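Local atomic coordinates of alpha-rhamnosidase (Dictyoglomus thermophilum, PDB entry 6I60), a protein that probably catalyses the hydrolysis of terminal non-reducing alpha-L-rhamnose residues in alpha-L-rhamnosides. Residues Phe595-Ala600 with Tyr654-Glu659; Trp561-Ile566 with Thr631-His636. All blocks are in the same frame, centred on the assembly; numbering follows the deposited sequence.

Interaction 1 of 2, residues Phe595-Ala600 with Tyr654-Glu659. With AE3 (2-(2-ethoxyethoxy)ethanol), chain G.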
loop_
_atom_site.group_PDB
_atom_site.type_symbol
_atom_site.label_atom_id
_atom_site.label_comp_id
_atom_site.label_asym_id
_atom_site.label_seq_id
_atom_site.Cartn_x
_atom_site.Cartn_y
_atom_site.Cartn_z
ATOM N N PHE A 595 1.871 9.448 -25.315
ATOM C CA PHE A 595 0.592 10.146 -25.255
ATOM C C PHE A 595 0.758 11.559 -24.711
ATOM O O PHE A 595 0.082 12.489 -25.165
ATOM C CB PHE A 595 -0.405 9.366 -24.400
ATOM C CG PHE A 595 -1.670 10.123 -24.118
ATOM C CD1 PHE A 595 -1.886 10.705 -22.879
ATOM C CD2 PHE A 595 -2.637 10.268 -25.098
ATOM C CE1 PHE A 595 -3.045 11.410 -22.621
ATOM C CE2 PHE A 595 -3.799 10.972 -24.845
ATOM C CZ PHE A 595 -4.002 11.545 -23.605
ATOM N N LEU A 596 1.643 11.738 -23.726
ATOM C CA LEU A 596 1.910 13.078 -23.218
ATOM C C LEU A 596 2.552 13.956 -24.283
ATOM O O LEU A 596 2.287 15.163 -24.330
ATOM C CB LEU A 596 2.802 13.005 -21.979
ATOM C CG LEU A 596 2.400 13.893 -20.799
ATOM C CD1 LEU A 596 0.890 13.922 -20.638
ATOM C CD2 LEU A 596 3.066 13.412 -19.521
ATOM N N LYS A 597 3.392 13.373 -25.143
ATOM C CA LYS A 597 3.965 14.134 -26.247
ATOM C C LYS A 597 2.891 14.586 -27.225
ATOM O O LYS A 597 3.037 15.633 -27.867
ATOM C CB LYS A 597 5.022 13.300 -26.970
ATOM C CG LYS A 597 6.382 13.284 -26.293
ATOM C CD LYS A 597 7.263 12.176 -26.856
ATOM C CE LYS A 597 7.287 12.201 -28.378
ATOM N NZ LYS A 597 7.923 10.979 -28.949
ATOM N N LYS A 598 1.811 13.810 -27.355
ATOM C CA LYS A 598 0.709 14.214 -28.221
ATOM C C LYS A 598 0.004 15.448 -27.672
ATOM O O LYS A 598 -0.365 16.350 -28.434
ATOM C CB LYS A 598 -0.275 13.054 -28.389
ATOM C CG LYS A 598 -1.610 13.446 -29.006
ATOM C CD LYS A 598 -2.472 12.223 -29.293
ATOM C CE LYS A 598 -3.927 12.465 -28.911
ATOM N NZ LYS A 598 -4.847 11.502 -29.579
ATOM N N LEU A 599 -0.186 15.509 -26.351
ATOM C CA LEU A 599 -0.800 16.678 -25.732
ATOM C C LEU A 599 0.134 17.877 -25.718
ATOM O O LEU A 599 -0.323 19.001 -25.482
ATOM C CB LEU A 599 -1.239 16.353 -24.302
ATOM C CG LEU A 599 -2.324 15.290 -24.120
ATOM C CD1 LEU A 599 -2.478 14.932 -22.651
ATOM C CD2 LEU A 599 -3.644 15.768 -24.697
ATOM N N ALA A 600 1.427 17.668 -25.963
ATOM C CA ALA A 600 2.427 18.732 -25.946
ATOM C C ALA A 600 3.160 18.767 -27.282
ATOM O O ALA A 600 4.321 18.347 -27.376
ATOM C CB ALA A 600 3.413 18.541 -24.796
ATOM N N TYR A 654 17.631 6.405 -24.392
ATOM C CA TYR A 654 18.195 7.259 -23.391
ATOM C C TYR A 654 18.419 8.576 -23.989
ATOM O O TYR A 654 17.839 9.517 -23.590
ATOM C CB TYR A 654 19.487 6.683 -22.861
ATOM C CG TYR A 654 20.380 7.643 -22.146
ATOM C CD1 TYR A 654 19.928 8.414 -21.143
ATOM C CD2 TYR A 654 21.688 7.761 -22.480
ATOM C CE1 TYR A 654 20.744 9.295 -20.512
ATOM C CE2 TYR A 654 22.504 8.642 -21.850
ATOM C CZ TYR A 654 22.015 9.403 -20.869
ATOM O OH TYR A 654 22.829 10.268 -20.240
ATOM N N LYS A 655 19.232 8.652 -25.013
ATOM C CA LYS A 655 19.506 9.919 -25.660
ATOM C C LYS A 655 18.268 10.650 -26.159
ATOM O O LYS A 655 18.168 11.827 -26.052
ATOM C CB LYS A 655 20.500 9.712 -26.785
ATOM C CG LYS A 655 21.745 10.580 -26.746
ATOM C CD LYS A 655 22.004 11.280 -25.409
ATOM C CE LYS A 655 23.320 12.041 -25.393
ATOM N NZ LYS A 655 24.502 11.131 -25.340
ATOM N N TYR A 656 17.315 9.950 -26.706
ATOM C CA TYR A 656 16.133 10.578 -27.183
ATOM C C TYR A 656 15.385 11.290 -26.125
ATOM O O TYR A 656 15.000 12.375 -26.325
ATOM C CB TYR A 656 15.241 9.535 -27.788
ATOM C CG TYR A 656 13.933 10.056 -28.226
ATOM C CD1 TYR A 656 13.794 10.707 -29.398
ATOM C CD2 TYR A 656 12.840 9.895 -27.466
ATOM C CE1 TYR A 656 12.584 11.190 -29.794
ATOM C CE2 TYR A 656 11.631 10.378 -27.857
ATOM C CZ TYR A 656 11.519 11.024 -29.022
ATOM O OH TYR A 656 10.312 11.488 -29.406
ATOM N N TYR A 657 15.163 10.677 -24.983
ATOM C CA TYR A 657 14.406 11.312 -23.917
ATOM C C TYR A 657 15.178 12.357 -23.217
ATOM O O TYR A 657 14.661 13.322 -22.765
ATOM C CB TYR A 657 13.898 10.290 -22.937
ATOM C CG TYR A 657 12.843 9.487 -23.561
ATOM C CD1 TYR A 657 11.774 10.084 -24.106
ATOM C CD2 TYR A 657 12.945 8.143 -23.663
ATOM C CE1 TYR A 657 10.817 9.362 -24.717
ATOM C CE2 TYR A 657 11.988 7.415 -24.284
ATOM C CZ TYR A 657 10.937 8.047 -24.807
ATOM O OH TYR A 657 9.966 7.362 -25.416
ATOM N N SER A 658 16.468 12.201 -23.201
ATOM C CA SER A 658 17.302 13.168 -22.597
ATOM C C SER A 658 17.201 14.421 -23.391
ATOM O O SER A 658 17.121 15.457 -22.823
ATOM C CB SER A 658 18.700 12.657 -22.586
ATOM O OG SER A 658 19.408 13.270 -21.573
ATOM N N GLU A 659 17.234 14.323 -24.715
ATOM C CA GLU A 659 17.079 15.435 -25.615
ATOM C C GLU A 659 15.723 16.048 -25.491
ATOM O O GLU A 659 15.576 17.225 -25.555
ATOM C CB GLU A 659 17.148 14.941 -27.022
ATOM C CG GLU A 659 18.518 14.713 -27.580
ATOM C CD GLU A 659 18.489 14.426 -29.060
ATOM O OE1 GLU A 659 19.558 14.150 -29.608
ATOM O OE2 GLU A 659 17.414 14.486 -29.678
HETATM C C1 AE3 G . 14.296 19.992 -34.091
HETATM C C2 AE3 G . 14.842 18.771 -33.375
HETATM O O2 AE3 G . 13.842 18.266 -32.488
HETATM C C3 AE3 G . 14.377 17.876 -31.223
HETATM C C4 AE3 G . 14.820 16.422 -31.262
HETATM O O3 AE3 G . 14.254 15.673 -30.193
HETATM C C5 AE3 G . 12.979 16.137 -29.833
HETATM C C6 AE3 G . 12.092 14.956 -29.636
HETATM O O4 AE3 G . 10.788 15.504 -29.611
#

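Interaction 2 of 2, residues Trp561-Ile566 with Thr631-His636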
loop_
_atom_site.group_PDB
_atom_site.type_symbol
_atom_site.label_atom_id
_atom_site.label_comp_id
_atom_site.label_asym_id
_atom_site.label_seq_id
_atom_site.Cartn_x
_atom_site.Cartn_y
_atom_site.Cartn_z
ATOM N N TRP A 561 -1.599 13.108 -12.030
ATOM C CA TRP A 561 -2.220 11.871 -11.578
ATOM C C TRP A 561 -1.636 10.656 -12.293
ATOM O O TRP A 561 -1.192 9.703 -11.645
ATOM C CB TRP A 561 -3.737 11.943 -11.799
ATOM C CG TRP A 561 -4.516 12.403 -10.598
ATOM C CD1 TRP A 561 -5.531 11.734 -9.979
ATOM C CD2 TRP A 561 -4.350 13.632 -9.880
ATOM N NE1 TRP A 561 -6.004 12.467 -8.918
ATOM C CE2 TRP A 561 -5.295 13.636 -8.835
ATOM C CE3 TRP A 561 -3.493 14.729 -10.018
ATOM C CZ2 TRP A 561 -5.407 14.692 -7.933
ATOM C CZ3 TRP A 561 -3.606 15.775 -9.121
ATOM C CH2 TRP A 561 -4.555 15.749 -8.093
ATOM N N SER A 562 -1.612 10.686 -13.627
ATOM C CA SER A 562 -1.141 9.550 -14.410
ATOM C C SER A 562 0.346 9.282 -14.236
ATOM O O SER A 562 0.820 8.229 -14.675
ATOM C CB SER A 562 -1.452 9.772 -15.890
ATOM O OG SER A 562 -2.847 9.804 -16.119
ATOM N N THR A 563 1.091 10.198 -13.612
ATOM C CA THR A 563 2.507 9.969 -13.354
ATOM C C THR A 563 2.752 8.834 -12.368
ATOM O O THR A 563 3.908 8.438 -12.184
ATOM C CB THR A 563 3.158 11.248 -12.825
ATOM O OG1 THR A 563 4.582 11.091 -12.814
ATOM C CG2 THR A 563 2.675 11.540 -11.414
ATOM N N ALA A 564 1.699 8.304 -11.740
ATOM C CA ALA A 564 1.860 7.235 -10.763
ATOM C C ALA A 564 2.397 5.952 -11.384
ATOM O O ALA A 564 2.938 5.109 -10.660
ATOM C CB ALA A 564 0.527 6.954 -10.070
ATOM N N TYR A 565 2.260 5.783 -12.702
ATOM C CA TYR A 565 2.761 4.572 -13.345
ATOM C C TYR A 565 4.283 4.508 -13.285
ATOM O O TYR A 565 4.853 3.522 -12.805
ATOM C CB TYR A 565 2.275 4.505 -14.793
ATOM C CG TYR A 565 2.358 3.121 -15.404
ATOM C CD1 TYR A 565 2.533 1.998 -14.608
ATOM C CD2 TYR A 565 2.260 2.941 -16.779
ATOM C CE1 TYR A 565 2.608 0.734 -15.161
ATOM C CE2 TYR A 565 2.335 1.681 -17.341
ATOM C CZ TYR A 565 2.509 0.581 -16.528
ATOM O OH TYR A 565 2.583 -0.678 -17.081
ATOM N N ILE A 566 4.958 5.551 -13.767
ATOM C CA ILE A 566 6.417 5.539 -13.768
ATOM C C ILE A 566 6.976 5.870 -12.387
ATOM O O ILE A 566 8.051 5.383 -12.020
ATOM C CB ILE A 566 6.963 6.511 -14.826
ATOM C CG1 ILE A 566 6.427 7.916 -14.580
ATOM C CG2 ILE A 566 6.583 6.062 -16.219
ATOM C CD1 ILE A 566 7.495 8.957 -14.594
ATOM N N THR A 631 3.182 20.641 -17.013
ATOM C CA THR A 631 4.484 20.604 -17.667
ATOM C C THR A 631 5.570 20.145 -16.706
ATOM O O THR A 631 6.555 19.532 -17.133
ATOM C CB THR A 631 4.815 21.979 -18.246
ATOM O OG1 THR A 631 3.660 22.504 -18.915
ATOM C CG2 THR A 631 5.956 21.883 -19.237
ATOM N N PHE A 632 5.405 20.427 -15.411
ATOM C CA PHE A 632 6.337 19.919 -14.408
ATOM C C PHE A 632 6.398 18.398 -14.441
ATOM O O PHE A 632 7.482 17.808 -14.354
ATOM C CB PHE A 632 5.924 20.421 -13.022
ATOM C CG PHE A 632 6.601 19.710 -11.879
ATOM C CD1 PHE A 632 5.992 18.629 -11.257
ATOM C CD2 PHE A 632 7.830 20.141 -11.407
ATOM C CE1 PHE A 632 6.609 17.982 -10.201
ATOM C CE2 PHE A 632 8.447 19.498 -10.347
ATOM C CZ PHE A 632 7.837 18.418 -9.745
ATOM N N TYR A 633 5.243 17.745 -14.578
ATOM C CA TYR A 633 5.206 16.289 -14.614
ATOM C C TYR A 633 5.504 15.731 -15.998
ATOM O O TYR A 633 5.871 14.557 -16.110
ATOM C CB TYR A 633 3.849 15.788 -14.115
ATOM C CG TYR A 633 3.787 15.665 -12.608
ATOM C CD1 TYR A 633 4.440 14.630 -11.951
ATOM C CD2 TYR A 633 3.095 16.594 -11.840
ATOM C CE1 TYR A 633 4.397 14.514 -10.573
ATOM C CE2 TYR A 633 3.042 16.486 -10.460
ATOM C CZ TYR A 633 3.697 15.444 -9.832
ATOM O OH TYR A 633 3.656 15.325 -8.460
ATOM N N PHE A 634 5.359 16.541 -17.050
ATOM C CA PHE A 634 5.813 16.114 -18.369
ATOM C C PHE A 634 7.332 16.006 -18.404
ATOM O O PHE A 634 7.884 15.019 -18.902
ATOM C CB PHE A 634 5.314 17.087 -19.438
ATOM C CG PHE A 634 5.643 16.666 -20.841
ATOM C CD1 PHE A 634 5.628 15.328 -21.200
ATOM C CD2 PHE A 634 5.966 17.609 -21.803
ATOM C CE1 PHE A 634 5.929 14.937 -22.491
ATOM C CE2 PHE A 634 6.268 17.226 -23.098
ATOM C CZ PHE A 634 6.250 15.889 -23.442
ATOM N N TYR A 635 8.023 17.016 -17.873
ATOM C CA TYR A 635 9.472 16.928 -17.734
ATOM C C TYR A 635 9.856 15.818 -16.764
ATOM O O TYR A 635 10.845 15.107 -16.981
ATOM C CB TYR A 635 10.030 18.276 -17.273
ATOM C CG TYR A 635 11.514 18.281 -16.978
ATOM C CD1 TYR A 635 12.437 18.550 -17.976
ATOM C CD2 TYR A 635 11.989 18.032 -15.698
ATOM C CE1 TYR A 635 13.793 18.560 -17.710
ATOM C CE2 TYR A 635 13.343 18.037 -15.423
ATOM C CZ TYR A 635 14.240 18.306 -16.434
ATOM O OH TYR A 635 15.589 18.316 -16.173
ATOM N N HIS A 636 9.077 15.650 -15.693
ATOM C CA HIS A 636 9.362 14.601 -14.720
ATOM C C HIS A 636 9.260 13.218 -15.351
ATOM O O HIS A 636 10.125 12.361 -15.134
ATOM C CB HIS A 636 8.410 14.725 -13.529
ATOM C CG HIS A 636 8.666 13.736 -12.434
ATOM N ND1 HIS A 636 8.253 12.423 -12.505
ATOM C CD2 HIS A 636 9.283 13.872 -11.236
ATOM C CE1 HIS A 636 8.612 11.790 -11.403
ATOM N NE2 HIS A 636 9.237 12.647 -10.615
#

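Interaction 1 of 2, residues Phe595-Ala600 with Tyr654-Glu659
Lys597 leaves its helix with CG beside the backbone N and opposite the carbonyl carbon (chi1 -81°), and a bend at chi3 (49°) steers its amine toward Tyr656. The tyrosine makes the reverse choice: its CG lies anti to the backbone N (chi1 176°), and the ring reaches out so that its hydroxyl comes from the opposite direction to the lysine. The two polar ends meet in a hydrogen bond from Lys597 NZ to Tyr656 OH, modelled at 2.5 Å, a length not to be over-read at this resolution. NZ sits at the edge of the ring, near its plane. The glycol ether 2-(2-ethoxyethoxy)ethanol lies beside this ring, its C6 3.8 Å from Tyr656 CE1; its O3 and Glu659 OE2 are near neighbours at 3.4 Å, not hydrogen-bonded, and Leu660 completes the pocket. Tyr657 packs on Lys590 and Val593 of helix 586-599. The Lys597 amine also forms a salt bridge with Glu594 OE1, one turn earlier. The ammonium probably has its charge balanced by a carboxylate on its own helix and, if the phenol is neutral as expected, the link between the helices is a charge-assisted hydrogen bond and not a salt bridge.

Interaction 2 of 2, residues Trp561-Ile566 with Thr631-His636
Thr563 and Tyr633 form the tight part of this contact, their side chains crossing at about a right angle. The methyl of Thr563 sits between its backbone N and carbonyl carbon while OG1 is anti to the N (chi1 -169°), an arrangement that turns both branches toward the ring, CG2 approaching it obliquely. Thr563 CG2 lies 3.5 Å from Tyr633 CE1, and Thr563 OG1 is 3.6 Å from Tyr633 CD1. Both lie on one side of the ring plane; on the opposite side Phe632 CD1, from the same helix as Tyr633, sits over the ring face, offset toward the rim. The polar ends of the pair are satisfied elsewhere: Thr563 OG1 is hydrogen-bonded to Asp637 OD2, and Tyr633 OH to the hydroxyl of Tyr766.

The looser side belongs to His636, which is partly exposed whereas Thr563, Ile566 and Tyr633 are buried. Its ND1 stands 3.9 Å from Thr563 OG1, a van der Waals approach in which the threonine oxygen turns to Asp637 instead. Ile566 slides past the imidazole in the opposite direction, bringing CD1 to the ring edge, near its plane, 4.1 Å from His636 ND1.

The backbones come closest at Thr563 and Tyr633, where the CA atoms are 7.0 Å apart. Segment 561-566 lies on helices 559-562 and 564-576, and Tyr633 is on helix 626-648. Helices 507-512 and 586-599 pack against the junction, Gln511 touching both Thr563 and Tyr633 and Phe589 meeting Ile566, helix-on-helix packing consistent with the (alpha/alpha)6 barrel of six-hairpin glycosidases.

In the fold
Both interactions lie in the helical six-hairpin glycosidase domain, with centres 12 Å apart. Their segments alternate along the chain: 561-566, 595-600, 631-636, 654-659. Interaction 2 is the more deeply set, about 20 Å from the centre of the chain against about 30 Å for interaction 1, which is a surface contact. Helix 626-648 follows helix 586-599 and precedes helix 651-672, so it links the two sites in sequence. They also touch directly through Phe634, whose CD1 is 3.6 Å from Leu596 CG and whose CE2 is 3.6 Å from Ala600 CB. Helix 626-648 thus packs on helix 586-599 between a buried contact and a surface one, within one helical domain.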